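Local coordinates for protein CurD (Moorea producens 3L, PDB 5KP7) that binds 4'-phosphopantetheine and probably acts as a hydroxymethylglutaryl-CoA synthase-type acyltransferase of the thiolase-like superfamily, at residues D94-S107 and P158-S170. The protein carries 3 engineered substitutions. Sequence-based numbering, arbitrary orientation.
Sequences DKQRIEMVITCSES and PGAKALVIATDIS
The carboxylates of Asp168 and Glu106 stand at right angles, planes 89° apart. Asp168 OD1 is gripped by two donors, Glu106 N (2.7 Å) on the syn lone pair and Ser107 OG on the anti one. A water lies within bonding distance of Asp168 OD2 and Glu106 OE1, while Glu106 OE2 pairs with Arg227. Ser107 OG also receives Ile169 N at 3.2 Å. Replacing Asp168 by an alanine would probably leave Glu106 N and Ser107 OG without their shared acceptor, and Gly323 N without OD2. At the other end, Gly159 O lies at the edge of the Arg97 guanidinium, near its plane, and touches the aliphatic chain at Arg97 CD (3.5 Å). Arg97 NH1 is salt-bridged to Asp94 OD1 (2.8 Å) from above the carboxylate plane. Two waters link that carboxylate to Lys161 NZ; the Lys161 chain bends at its last torsion (chi4 -65°), bringing NZ to them, and NZ is salt-bridged to Glu31. Between these ends, strands 98-104 and 161-168 run parallel, laced by bonds such as Leu163 N to Met100 O (2.8 Å). Ile98, Leu163 and Ile165 face helices 75-89 and 115-123; Ile102, Cys104 and Val164 face helix 140-154, a layered packing consistent with the thiolase-like fold, with strands 130-134 and 195-202 flanking the pair.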
loop_
_atom_site.group_PDB
_atom_site.type_symbol
_atom_site.label_atom_id
_atom_site.label_comp_id
_atom_site.label_asym_id
_atom_site.label_seq_id
_atom_site.Cartn_x
_atom_site.Cartn_y
_atom_site.Cartn_z
ATOM N N ASP A 94 3.301 24.836 -18.550
ATOM C CA ASP A 94 2.600 23.915 -17.643
ATOM C C ASP A 94 3.494 23.439 -16.497
ATOM O O ASP A 94 3.007 23.259 -15.386
ATOM C CB ASP A 94 2.033 22.701 -18.380
ATOM C CG ASP A 94 0.646 22.947 -18.966
ATOM O OD1 ASP A 94 -0.017 23.966 -18.616
ATOM O OD2 ASP A 94 0.212 22.092 -19.791
ATOM N N LYS A 95 4.780 23.238 -16.753
ATOM C CA LYS A 95 5.720 22.891 -15.655
ATOM C C LYS A 95 5.786 24.005 -14.633
ATOM O O LYS A 95 5.790 23.758 -13.423
ATOM C CB LYS A 95 7.123 22.625 -16.228
ATOM C CG LYS A 95 8.209 22.268 -15.216
ATOM C CD LYS A 95 9.453 21.809 -15.963
ATOM C CE LYS A 95 10.615 21.484 -15.058
ATOM N NZ LYS A 95 11.872 21.020 -15.769
ATOM N N GLN A 96 5.833 25.242 -15.112
ATOM C CA GLN A 96 5.823 26.399 -14.229
ATOM C C GLN A 96 4.540 26.577 -13.431
ATOM O O GLN A 96 4.579 27.211 -12.393
ATOM C CB GLN A 96 6.132 27.686 -15.015
ATOM C CG GLN A 96 7.544 27.699 -15.566
ATOM C CD GLN A 96 8.564 27.654 -14.466
ATOM O OE1 GLN A 96 8.542 28.480 -13.568
ATOM N NE2 GLN A 96 9.434 26.665 -14.499
ATOM N N ARG A 97 3.429 25.998 -13.878
ATOM C CA ARG A 97 2.191 26.032 -13.127
ATOM C C ARG A 97 2.177 25.119 -11.880
ATOM O O ARG A 97 1.281 25.265 -11.072
ATOM C CB ARG A 97 0.979 25.719 -14.013
ATOM C CG ARG A 97 0.631 26.853 -14.982
ATOM C CD ARG A 97 -0.463 26.457 -15.952
ATOM N NE ARG A 97 -0.820 27.595 -16.815
ATOM C CZ ARG A 97 -0.548 27.729 -18.119
ATOM N NH1 ARG A 97 0.072 26.782 -18.825
ATOM N NH2 ARG A 97 -0.928 28.842 -18.749
ATOM N N ILE A 98 3.140 24.220 -11.737
ATOM C CA ILE A 98 3.216 23.390 -10.522
ATOM C C ILE A 98 3.678 24.309 -9.370
ATOM O O ILE A 98 4.814 24.782 -9.368
ATOM C CB ILE A 98 4.147 22.181 -10.678
ATOM C CG1 ILE A 98 3.620 21.254 -11.786
ATOM C CG2 ILE A 98 4.274 21.458 -9.341
ATOM C CD1 ILE A 98 4.617 20.203 -12.260
ATOM N N GLU A 99 2.773 24.590 -8.438
ATOM C CA GLU A 99 3.069 25.474 -7.317
ATOM C C GLU A 99 2.944 24.807 -5.942
ATOM O O GLU A 99 2.976 25.491 -4.933
ATOM C CB GLU A 99 2.175 26.712 -7.377
ATOM C CG GLU A 99 2.428 27.514 -8.662
ATOM C CD GLU A 99 2.024 28.962 -8.587
ATOM O OE1 GLU A 99 1.355 29.380 -7.614
ATOM O OE2 GLU A 99 2.367 29.696 -9.563
ATOM N N MET A 100 2.800 23.488 -5.911
ATOM C CA MET A 100 2.855 22.742 -4.664
ATOM C C MET A 100 3.435 21.373 -4.952
ATOM O O MET A 100 3.005 20.723 -5.927
ATOM C CB MET A 100 1.468 22.620 -4.031
ATOM C CG MET A 100 1.503 21.930 -2.673
ATOM S SD MET A 100 -0.015 22.080 -1.698
ATOM C CE MET A 100 -1.159 21.181 -2.624
ATOM N N VAL A 101 4.404 20.960 -4.134
ATOM C CA VAL A 101 4.972 19.614 -4.178
ATOM C C VAL A 101 4.791 19.015 -2.781
ATOM O O VAL A 101 5.314 19.558 -1.804
ATOM C CB VAL A 101 6.463 19.638 -4.548
ATOM C CG1 VAL A 101 7.056 18.252 -4.449
ATOM C CG2 VAL A 101 6.680 20.183 -5.947
ATOM N N ILE A 102 4.003 17.947 -2.693
ATOM C CA ILE A 102 3.784 17.230 -1.442
ATOM C C ILE A 102 4.406 15.859 -1.571
ATOM O O ILE A 102 4.020 15.061 -2.452
ATOM C CB ILE A 102 2.300 17.058 -1.087
ATOM C CG1 ILE A 102 1.583 18.423 -1.098
ATOM C CG2 ILE A 102 2.202 16.401 0.276
ATOM C CD1 ILE A 102 0.117 18.355 -0.697
ATOM N N THR A 103 5.391 15.559 -0.725
ATOM C CA THR A 103 5.957 14.221 -0.658
ATOM C C THR A 103 5.287 13.485 0.480
ATOM O O THR A 103 5.197 14.009 1.591
ATOM C CB THR A 103 7.477 14.286 -0.470
ATOM O OG1 THR A 103 8.039 15.011 -1.570
ATOM C CG2 THR A 103 8.065 12.903 -0.472
ATOM N N CYS A 104 4.810 12.287 0.220
ATOM C CA CYS A 104 4.033 11.490 1.182
ATOM C C CYS A 104 4.832 10.265 1.481
ATOM O O CYS A 104 5.146 9.475 0.559
ATOM C CB CYS A 104 2.678 11.132 0.570
ATOM S SG CYS A 104 1.727 12.605 0.086
ATOM N N SER A 105 5.245 10.089 2.724
ATOM C CA SER A 105 6.239 9.052 3.014
ATOM C C SER A 105 6.244 8.696 4.507
ATOM O O SER A 105 5.881 9.545 5.338
ATOM C CB SER A 105 7.648 9.524 2.569
ATOM O OG SER A 105 8.589 8.462 2.652
ATOM N N GLU A 106 6.686 7.483 4.798
ATOM C CA GLU A 106 7.068 7.064 6.146
ATOM C C GLU A 106 8.537 6.633 6.173
ATOM O O GLU A 106 8.976 5.957 7.114
ATOM C CB GLU A 106 6.114 6.019 6.719
ATOM C CG GLU A 106 5.953 4.764 5.872
ATOM C CD GLU A 106 4.641 4.054 6.188
ATOM O OE1 GLU A 106 3.605 4.380 5.578
ATOM O OE2 GLU A 106 4.658 3.181 7.048
ATOM N N SER A 107 9.299 7.088 5.169
ATOM C CA SER A 107 10.707 6.740 4.959
ATOM C C SER A 107 11.535 8.003 4.897
ATOM O O SER A 107 12.521 8.094 4.106
ATOM C CB SER A 107 10.862 5.932 3.624
ATOM O OG SER A 107 10.055 4.802 3.594
ATOM N N PRO A 158 -6.108 30.044 -9.712
ATOM C CA PRO A 158 -6.600 29.331 -10.893
ATOM C C PRO A 158 -5.483 29.016 -11.894
ATOM O O PRO A 158 -4.684 29.897 -12.218
ATOM C CB PRO A 158 -7.620 30.310 -11.504
ATOM C CG PRO A 158 -8.018 31.208 -10.401
ATOM C CD PRO A 158 -6.829 31.312 -9.497
ATOM N N GLY A 159 -5.421 27.769 -12.349
ATOM C CA GLY A 159 -4.360 27.300 -13.229
ATOM C C GLY A 159 -3.205 26.599 -12.525
ATOM O O GLY A 159 -2.434 25.883 -13.177
ATOM N N ALA A 160 -3.053 26.781 -11.208
ATOM C CA ALA A 160 -1.967 26.104 -10.511
ATOM C C ALA A 160 -2.220 24.613 -10.488
ATOM O O ALA A 160 -3.362 24.173 -10.397
ATOM C CB ALA A 160 -1.825 26.611 -9.089
ATOM N N LYS A 161 -1.147 23.847 -10.584
ATOM C CA LYS A 161 -1.174 22.398 -10.446
ATOM C C LYS A 161 -0.431 22.011 -9.181
ATOM O O LYS A 161 0.375 22.793 -8.643
ATOM C CB LYS A 161 -0.488 21.749 -11.647
ATOM C CG LYS A 161 -1.129 22.109 -13.005
ATOM C CD LYS A 161 -0.451 21.355 -14.145
ATOM C CE LYS A 161 -0.855 21.887 -15.527
ATOM N NZ LYS A 161 -2.293 21.712 -15.882
ATOM N N ALA A 162 -0.668 20.797 -8.721
ATOM C CA ALA A 162 0.074 20.247 -7.593
ATOM C C ALA A 162 0.697 18.947 -8.006
ATOM O O ALA A 162 0.099 18.182 -8.767
ATOM C CB ALA A 162 -0.835 20.045 -6.363
ATOM N N LEU A 163 1.878 18.656 -7.477
ATOM C CA LEU A 163 2.521 17.377 -7.707
ATOM C C LEU A 163 2.589 16.640 -6.372
ATOM O O LEU A 163 3.193 17.143 -5.425
ATOM C CB LEU A 163 3.930 17.582 -8.271
ATOM C CG LEU A 163 4.776 16.363 -8.600
ATOM C CD1 LEU A 163 4.153 15.559 -9.718
ATOM C CD2 LEU A 163 6.205 16.792 -8.951
ATOM N N VAL A 164 1.952 15.480 -6.314
ATOM C CA VAL A 164 1.901 14.674 -5.093
ATOM C C VAL A 164 2.655 13.390 -5.379
ATOM O O VAL A 164 2.311 12.673 -6.331
ATOM C CB VAL A 164 0.446 14.345 -4.694
ATOM C CG1 VAL A 164 0.434 13.436 -3.468
ATOM C CG2 VAL A 164 -0.360 15.621 -4.438
ATOM N N ILE A 165 3.696 13.105 -4.594
ATOM C CA ILE A 165 4.475 11.891 -4.815
ATOM C C ILE A 165 4.519 11.103 -3.538
ATOM O O ILE A 165 5.021 11.573 -2.507
ATOM C CB ILE A 165 5.924 12.141 -5.297
ATOM C CG1 ILE A 165 5.956 13.131 -6.463
ATOM C CG2 ILE A 165 6.587 10.821 -5.684
ATOM C CD1 ILE A 165 7.358 13.586 -6.820
ATOM N N ALA A 166 3.971 9.893 -3.598
ATOM C CA ALA A 166 4.043 8.939 -2.504
ATOM C C ALA A 166 5.254 8.044 -2.783
ATOM O O ALA A 166 5.364 7.451 -3.861
ATOM C CB ALA A 166 2.768 8.106 -2.385
ATOM N N THR A 167 6.192 8.024 -1.853
ATOM C CA THR A 167 7.455 7.298 -2.014
ATOM C C THR A 167 7.856 6.621 -0.729
ATOM O O THR A 167 7.807 7.243 0.339
ATOM C CB THR A 167 8.593 8.235 -2.521
ATOM O OG1 THR A 167 9.769 7.473 -2.686
ATOM C CG2 THR A 167 8.834 9.396 -1.571
ATOM N N ASP A 168 8.211 5.342 -0.800
ATOM C CA ASP A 168 8.624 4.587 0.394
ATOM C C ASP A 168 9.561 3.437 -0.001
ATOM O O ASP A 168 9.419 2.861 -1.087
ATOM C CB ASP A 168 7.412 4.062 1.184
ATOM C CG ASP A 168 6.823 5.103 2.153
ATOM O OD1 ASP A 168 7.544 5.594 3.035
ATOM O OD2 ASP A 168 5.623 5.410 2.029
ATOM N N ILE A 169 10.527 3.154 0.874
ATOM C CA ILE A 169 11.424 2.015 0.726
ATOM C C ILE A 169 11.410 1.259 2.027
ATOM O O ILE A 169 11.047 1.801 3.054
ATOM C CB ILE A 169 12.838 2.486 0.392
ATOM C CG1 ILE A 169 12.780 3.155 -0.982
ATOM C CG2 ILE A 169 13.854 1.353 0.437
ATOM C CD1 ILE A 169 14.046 3.724 -1.402
ATOM N N SER A 170 11.833 0.013 1.990
ATOM C CA SER A 170 11.940 -0.810 3.223
ATOM C C SER A 170 13.393 -1.172 3.444
ATOM O O SER A 170 13.839 -2.222 3.004
ATOM C CB SER A 170 11.092 -2.072 3.037
ATOM O OG SER A 170 9.730 -1.701 2.876
HETATM O O HOH W 1 -1.815 20.547 -18.668
HETATM O O HOH W 2 -2.664 23.691 -18.020
HETATM O O HOH W 3 4.182 6.752 0.265
HETATM O O HOH W 4 3.732 6.485 3.650
#